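Local coordinates for protein alpha-1,2-mannosyltransferase (Ktr4), putative (PDB 7BOP) that belongs to a fungal mannosyltransferase family with a GT-A fold and holds guanosine-5'-diphosphate beside a manganese ion, at residues 71-76 with 193-198; 82-87 with 115-120. All coordinates share one frame; numbering follows the deposited sequence.

Contact 1 of 2, residues 71-76 with 193-198; sequences LISLVR and VEPKVQ. With MN (manganese (II) ion), chain G; GDP (guanosine-5'-diphosphate), chain H.
At the edge of the nucleotide and metal site of the GT-A fold, strand 69-74 and the loop after strand 189-192 meet through Ile72, Ser73 and Val193. Val193 N donates to Ile72 O at 2.8 Å, next to the parallel pairing of strands 69-74 and 189-192. Ser73 OG, anti to its own N (chi1 -174°), reaches back to Val193 O at 2.7 Å and approaches that carbonyl from above its plane. Val193 O also accepts from a water at 2.9 Å, and that water accepts from Leu74 N. Farther on, Val75 CG2 slides past Pro195 CG at 4.0 Å. Glu194-Pro195-Lys196 probably takes the place of the DXD motif of GT-A enzymes, with Glu194 as the metal-binding carboxylate. Glu194 OE2 binds manganese, with His343 and two diphosphate oxygens as further ligands, while a salt bridge from Arg192 to OE1 fixes the rotation of the carboxylate. At the ribose, Leu74 O accepts from GDP O3' at 2.6 Å. Arg76 lays one guanidinium face over N7 of the base, and its NH2, also paired with Glu79, makes a weak bond to GDP O1A at 3.2 Å.

Contact 2 of 2, residues 82-87 with 115-120; sequences DLISTM and KKRTQA
Leu83, Ile84 and Met87 of helix 80-98 pack against Arg117 and Thr118 of helix 112-119, the helices of two successive beta-alpha-beta crossovers in the Rossmann-like half of the GT-A fold. As expected for that topology, the segments run nearly parallel, their axes 10.2 Å apart and inclined by 17°. Leu83 comes first: its CD2 branch lies 3.8 Å from Thr118 CG2, the two side chains crossing obliquely. Below them, Phe104 of strand 102-106 touches Leu83, Met87 and Thr118 alike, so the helix seam is floored by the sheet. Ile84, whose CA is the nearest to that of Thr118, comes next. Its CD1 methyl reaches between the helices to the backbone of the second one, 3.4 Å from Arg117 O. The side chain of Arg117, which is partly exposed, crosses that of Ile84 at about a right angle. Its chain is bent twice, at chi2 (-72°) and chi3, which carries the guanidinium back over Ile84; Ile84 CG1 sits under one face of the group, 3.8 Å from Arg117 NH2. The other terminal nitrogen, NH1, is tied by a salt bridge to Glu81, so one arginine meets helix 80-98 through both charge and apolar contact. Met87, one turn after Leu83, closes the seam. Thr118 turns its methyl, not its hydroxyl, to this side: with chi1 at 53°, OG1 points back to bond Phe114 O within its own helix and Tyr128 OH on strand 126-130, leaving CG2 for the apolar face. Met87 SD rests 4.0 Å from Thr118 CG2, and the terminal methyl comes to the carbonyl oxygen, Met87 CE lying 3.3 Å from Thr118 O.

Overall arrangement
Both contacts belong to the nucleotide-binding half of the fold, their centres 10 Å apart. Contact 2 is nested in the chain loop that contact 1 closes: strand 69-74 leads into helix 80-98, strand 102-106 and helix 112-119, and only much later does residue range 193-198 return beside the first strand. Helix 80-98 joins the two contacts. On one flank it meets helix 112-119; on another, Thr86 OG1 bonds Val197 N at 3.0 Å, and Thr86 CG2 packs on Val193 CG1 at 3.4 Å. The metal-binding loop thus rests on the helix that follows the nucleotide-binding strand, while contact 2 lies outward from the site, in the layer of helices covering the sheet.

Contact 1 of 2, residues 71-76 with 193-198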
loop_
_atom_site.group_PDB
_atom_site.type_symbol
_atom_site.label_atom_id
_atom_site.label_comp_id
_atom_site.label_asym_id
_atom_site.label_seq_id
_atom_site.Cartn_x
_atom_site.Cartn_y
_atom_site.Cartn_z
ATOM N N LEU A 71 8.989 9.266 -4.930
ATOM C CA LEU A 71 9.033 8.352 -3.802
ATOM C C LEU A 71 8.533 9.158 -2.617
ATOM O O LEU A 71 9.007 10.285 -2.409
ATOM C CB LEU A 71 10.472 7.889 -3.555
ATOM C CG LEU A 71 11.113 7.162 -4.743
ATOM C CD1 LEU A 71 12.621 7.068 -4.590
ATOM C CD2 LEU A 71 10.492 5.786 -4.947
ATOM N N ILE A 72 7.568 8.619 -1.863
ATOM C CA ILE A 72 6.998 9.337 -0.714
ATOM C C ILE A 72 7.017 8.483 0.534
ATOM O O ILE A 72 6.971 7.241 0.462
ATOM C CB ILE A 72 5.570 9.888 -0.970
ATOM C CG1 ILE A 72 4.514 8.774 -1.068
ATOM C CG2 ILE A 72 5.545 10.767 -2.224
ATOM C CD1 ILE A 72 3.101 9.313 -1.171
ATOM N N SER A 73 7.096 9.142 1.684
ATOM C CA SER A 73 7.124 8.423 2.949
ATOM C C SER A 73 6.597 9.292 4.078
ATOM O O SER A 73 7.104 10.395 4.295
ATOM C CB SER A 73 8.537 7.927 3.257
ATOM O OG SER A 73 8.566 7.109 4.418
ATOM N N LEU A 74 5.552 8.808 4.753
ATOM C CA LEU A 74 5.119 9.356 6.036
ATOM C C LEU A 74 5.974 8.694 7.094
ATOM O O LEU A 74 5.963 7.472 7.227
ATOM C CB LEU A 74 3.641 9.065 6.300
ATOM C CG LEU A 74 3.065 9.698 7.579
ATOM C CD1 LEU A 74 2.869 11.203 7.426
ATOM C CD2 LEU A 74 1.752 9.025 7.957
ATOM N N VAL A 75 6.738 9.491 7.835
ATOM C CA VAL A 75 7.754 8.945 8.727
ATOM C C VAL A 75 8.074 9.933 9.856
ATOM O O VAL A 75 7.918 11.157 9.697
ATOM C CB VAL A 75 9.015 8.523 7.919
ATOM C CG1 VAL A 75 9.648 9.699 7.172
ATOM C CG2 VAL A 75 10.045 7.833 8.795
ATOM N N ARG A 76 8.479 9.376 10.993
ATOM C CA ARG A 76 8.864 10.144 12.180
ATOM C C ARG A 76 10.381 10.358 12.231
ATOM O O ARG A 76 11.155 9.577 11.676
ATOM C CB ARG A 76 8.396 9.420 13.459
ATOM C CG ARG A 76 6.889 9.418 13.658
ATOM C CD ARG A 76 6.407 8.411 14.700
ATOM N NE ARG A 76 6.274 7.071 14.116
ATOM C CZ ARG A 76 5.345 6.157 14.422
ATOM N NH1 ARG A 76 4.385 6.396 15.319
ATOM N NH2 ARG A 76 5.363 4.974 13.789
ATOM N N VAL A 193 6.770 4.416 0.570
ATOM C CA VAL A 193 7.824 3.686 1.234
ATOM C C VAL A 193 7.673 3.868 2.743
ATOM O O VAL A 193 7.347 4.965 3.210
ATOM C CB VAL A 193 9.207 4.236 0.802
ATOM C CG1 VAL A 193 10.332 3.430 1.424
ATOM C CG2 VAL A 193 9.316 4.244 -0.716
ATOM N N GLU A 194 7.920 2.797 3.497
ATOM C CA GLU A 194 7.963 2.847 4.950
ATOM C C GLU A 194 9.359 2.531 5.453
ATOM O O GLU A 194 10.098 1.806 4.795
ATOM C CB GLU A 194 7.011 1.816 5.561
ATOM C CG GLU A 194 5.549 2.185 5.426
ATOM C CD GLU A 194 4.617 1.470 6.404
ATOM O OE1 GLU A 194 3.408 1.675 6.165
ATOM O OE2 GLU A 194 5.041 0.739 7.375
ATOM N N PRO A 195 9.707 3.025 6.654
ATOM C CA PRO A 195 10.967 2.612 7.268
ATOM C C PRO A 195 10.972 1.126 7.651
ATOM O O PRO A 195 9.917 0.535 7.832
ATOM C CB PRO A 195 11.058 3.494 8.517
ATOM C CG PRO A 195 9.659 3.862 8.829
ATOM C CD PRO A 195 8.941 3.943 7.519
ATOM N N LYS A 196 12.168 0.546 7.723
ATOM C CA LYS A 196 12.393 -0.822 8.153
ATOM C C LYS A 196 11.886 -1.873 7.155
ATOM O O LYS A 196 11.559 -2.987 7.549
ATOM C CB LYS A 196 11.791 -1.063 9.542
ATOM C CG LYS A 196 12.546 -2.102 10.364
ATOM C CD LYS A 196 11.937 -2.229 11.753
ATOM C CE LYS A 196 12.391 -3.489 12.471
ATOM N NZ LYS A 196 13.773 -3.366 13.003
ATOM N N VAL A 197 11.820 -1.524 5.875
ATOM C CA VAL A 197 11.468 -2.501 4.843
ATOM C C VAL A 197 12.705 -2.820 4.033
ATOM O O VAL A 197 13.655 -2.025 3.990
ATOM C CB VAL A 197 10.316 -2.023 3.928
ATOM C CG1 VAL A 197 9.106 -1.646 4.762
ATOM C CG2 VAL A 197 10.741 -0.878 3.029
ATOM N N GLN A 198 12.694 -3.980 3.388
ATOM C CA GLN A 198 13.796 -4.382 2.519
ATOM C C GLN A 198 13.356 -4.514 1.069
ATOM O O GLN A 198 12.226 -4.918 0.777
ATOM C CB GLN A 198 14.400 -5.710 2.973
ATOM C CG GLN A 198 14.716 -5.811 4.457
ATOM C CD GLN A 198 15.426 -7.110 4.782
ATOM O OE1 GLN A 198 16.609 -7.253 4.508
ATOM N NE2 GLN A 198 14.698 -8.079 5.330
HETATM MN MN MN G . 5.273 -0.304 9.042
HETATM P PB GDP H . 2.491 -0.652 10.618
HETATM O O1B GDP H . 3.013 -1.390 11.818
HETATM O O2B GDP H . 3.406 -0.724 9.384
HETATM O O3B GDP H . 1.026 -0.875 10.294
HETATM O O3A GDP H . 2.538 0.880 11.161
HETATM P PA GDP H . 3.831 1.860 11.135
HETATM O O1A GDP H . 4.180 2.280 12.543
HETATM O O2A GDP H . 4.891 1.244 10.195
HETATM O "O5'" GDP H . 3.099 3.121 10.454
HETATM C "C5'" GDP H . 2.785 3.131 9.061
HETATM C "C4'" GDP H . 3.524 4.272 8.366
HETATM O "O4'" GDP H . 3.076 5.519 8.907
HETATM C "C3'" GDP H . 5.031 4.272 8.581
HETATM O "O3'" GDP H . 5.632 4.850 7.411
HETATM C "C2'" GDP H . 5.241 5.134 9.815
HETATM O "O2'" GDP H . 6.521 5.765 9.820
HETATM C "C1'" GDP H . 4.105 6.143 9.680
HETATM N N9 GDP H . 3.468 6.654 10.918
HETATM C C8 GDP H . 2.645 6.009 11.792
HETATM N N7 GDP H . 2.231 6.858 12.762
HETATM C C5 GDP H . 2.777 8.065 12.511
HETATM C C6 GDP H . 2.759 9.407 13.130
HETATM O O6 GDP H . 2.098 9.585 14.166
HETATM N N1 GDP H . 3.459 10.405 12.549
HETATM C C2 GDP H . 4.173 10.213 11.410
HETATM N N2 GDP H . 4.871 11.236 10.855
HETATM N N3 GDP H . 4.240 9.004 10.799
HETATM C C4 GDP H . 3.575 7.928 11.290
HETATM O O HOH W 1 4.845 5.900 4.437
HETATM O O HOH W 2 7.519 0.441 9.171
HETATM O O HOH W 3 5.946 -1.358 11.019
#

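Contact 2 of 2, residues 82-87 with 115-120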
loop_
_atom_site.group_PDB
_atom_site.type_symbol
_atom_site.label_atom_id
_atom_site.label_comp_id
_atom_site.label_asym_id
_atom_site.label_seq_id
_atom_site.Cartn_x
_atom_site.Cartn_y
_atom_site.Cartn_z
ATOM N N ASP A 82 16.008 3.385 10.680
ATOM C CA ASP A 82 15.264 2.395 9.888
ATOM C C ASP A 82 14.913 2.928 8.495
ATOM O O ASP A 82 14.939 2.168 7.524
ATOM C CB ASP A 82 14.001 1.952 10.625
ATOM C CG ASP A 82 14.301 1.069 11.837
ATOM O OD1 ASP A 82 15.371 0.444 11.897
ATOM O OD2 ASP A 82 13.441 0.982 12.727
ATOM N N LEU A 83 14.589 4.218 8.397
ATOM C CA LEU A 83 14.375 4.853 7.092
ATOM C C LEU A 83 15.637 4.772 6.228
ATOM O O LEU A 83 15.574 4.388 5.055
ATOM C CB LEU A 83 13.920 6.314 7.250
ATOM C CG LEU A 83 13.687 7.094 5.945
ATOM C CD1 LEU A 83 12.543 6.495 5.134
ATOM C CD2 LEU A 83 13.410 8.552 6.235
ATOM N N ILE A 84 16.787 5.102 6.810
ATOM C CA ILE A 84 18.068 5.037 6.086
ATOM C C ILE A 84 18.349 3.621 5.526
ATOM O O ILE A 84 18.765 3.495 4.377
ATOM C CB ILE A 84 19.262 5.522 6.964
ATOM C CG1 ILE A 84 19.131 7.011 7.349
ATOM C CG2 ILE A 84 20.604 5.259 6.284
ATOM C CD1 ILE A 84 19.037 8.001 6.214
ATOM N N SER A 85 18.126 2.569 6.319
ATOM C CA SER A 85 18.266 1.191 5.823
ATOM C C SER A 85 17.402 0.950 4.579
ATOM O O SER A 85 17.852 0.379 3.593
ATOM C CB SER A 85 17.863 0.181 6.898
ATOM O OG SER A 85 18.754 0.251 7.987
ATOM N N THR A 86 16.164 1.407 4.642
ATOM C CA THR A 86 15.240 1.275 3.529
ATOM C C THR A 86 15.690 2.044 2.286
ATOM O O THR A 86 15.660 1.511 1.183
ATOM C CB THR A 86 13.839 1.724 3.950
ATOM O OG1 THR A 86 13.382 0.854 4.997
ATOM C CG2 THR A 86 12.879 1.699 2.758
ATOM N N MET A 87 16.100 3.292 2.480
ATOM C CA MET A 87 16.610 4.123 1.387
ATOM C C MET A 87 17.792 3.457 0.686
ATOM O O MET A 87 17.847 3.439 -0.539
ATOM C CB MET A 87 17.029 5.492 1.911
ATOM C CG MET A 87 15.885 6.395 2.317
ATOM S SD MET A 87 16.451 8.067 2.725
ATOM C CE MET A 87 16.871 8.688 1.102
ATOM N N LYS A 115 17.181 15.623 7.843
ATOM C CA LYS A 115 17.397 16.157 6.498
ATOM C C LYS A 115 18.782 15.819 5.953
ATOM O O LYS A 115 18.908 15.435 4.791
ATOM C CB LYS A 115 17.183 17.669 6.462
ATOM C CG LYS A 115 15.757 18.090 6.741
ATOM C CD LYS A 115 15.651 19.587 6.946
ATOM C CE LYS A 115 14.254 19.960 7.386
ATOM N NZ LYS A 115 14.119 21.429 7.527
ATOM N N LYS A 116 19.810 15.954 6.788
ATOM C CA LYS A 116 21.189 15.696 6.360
ATOM C C LYS A 116 21.418 14.213 6.051
ATOM O O LYS A 116 21.992 13.869 5.020
ATOM C CB LYS A 116 22.187 16.178 7.429
ATOM C CG LYS A 116 23.636 15.741 7.218
ATOM C CD LYS A 116 24.560 16.281 8.308
ATOM C CE LYS A 116 24.956 17.733 8.067
ATOM N NZ LYS A 116 25.827 17.905 6.866
ATOM N N ARG A 117 20.981 13.350 6.962
ATOM C CA ARG A 117 21.182 11.914 6.823
ATOM C C ARG A 117 20.427 11.333 5.613
ATOM O O ARG A 117 20.969 10.501 4.902
ATOM C CB ARG A 117 20.761 11.195 8.104
ATOM C CG ARG A 117 21.635 11.496 9.317
ATOM C CD ARG A 117 22.993 10.842 9.227
ATOM N NE ARG A 117 22.919 9.430 8.854
ATOM C CZ ARG A 117 22.520 8.438 9.652
ATOM N NH1 ARG A 117 22.124 8.663 10.908
ATOM N NH2 ARG A 117 22.506 7.199 9.175
ATOM N N THR A 118 19.195 11.785 5.383
ATOM C CA THR A 118 18.398 11.308 4.242
ATOM C C THR A 118 18.960 11.756 2.885
ATOM O O THR A 118 19.131 10.932 1.981
ATOM C CB THR A 118 16.907 11.705 4.365
ATOM O OG1 THR A 118 16.769 13.117 4.589
ATOM C CG2 THR A 118 16.249 10.943 5.504
ATOM N N GLN A 119 19.282 13.041 2.748
ATOM C CA GLN A 119 19.857 13.563 1.496
ATOM C C GLN A 119 21.213 12.923 1.169
ATOM O O GLN A 119 21.549 12.757 0.002
ATOM C CB GLN A 119 19.949 15.105 1.535
ATOM C CG GLN A 119 20.421 15.772 0.247
ATOM C CD GLN A 119 19.491 15.554 -0.939
ATOM O OE1 GLN A 119 18.509 16.270 -1.108
ATOM N NE2 GLN A 119 19.819 14.580 -1.788
ATOM N N ALA A 120 21.961 12.516 2.197
ATOM C CA ALA A 120 23.226 11.792 2.020
ATOM C C ALA A 120 23.096 10.406 1.363
ATOM O O ALA A 120 24.076 9.881 0.844
ATOM C CB ALA A 120 23.945 11.662 3.362
#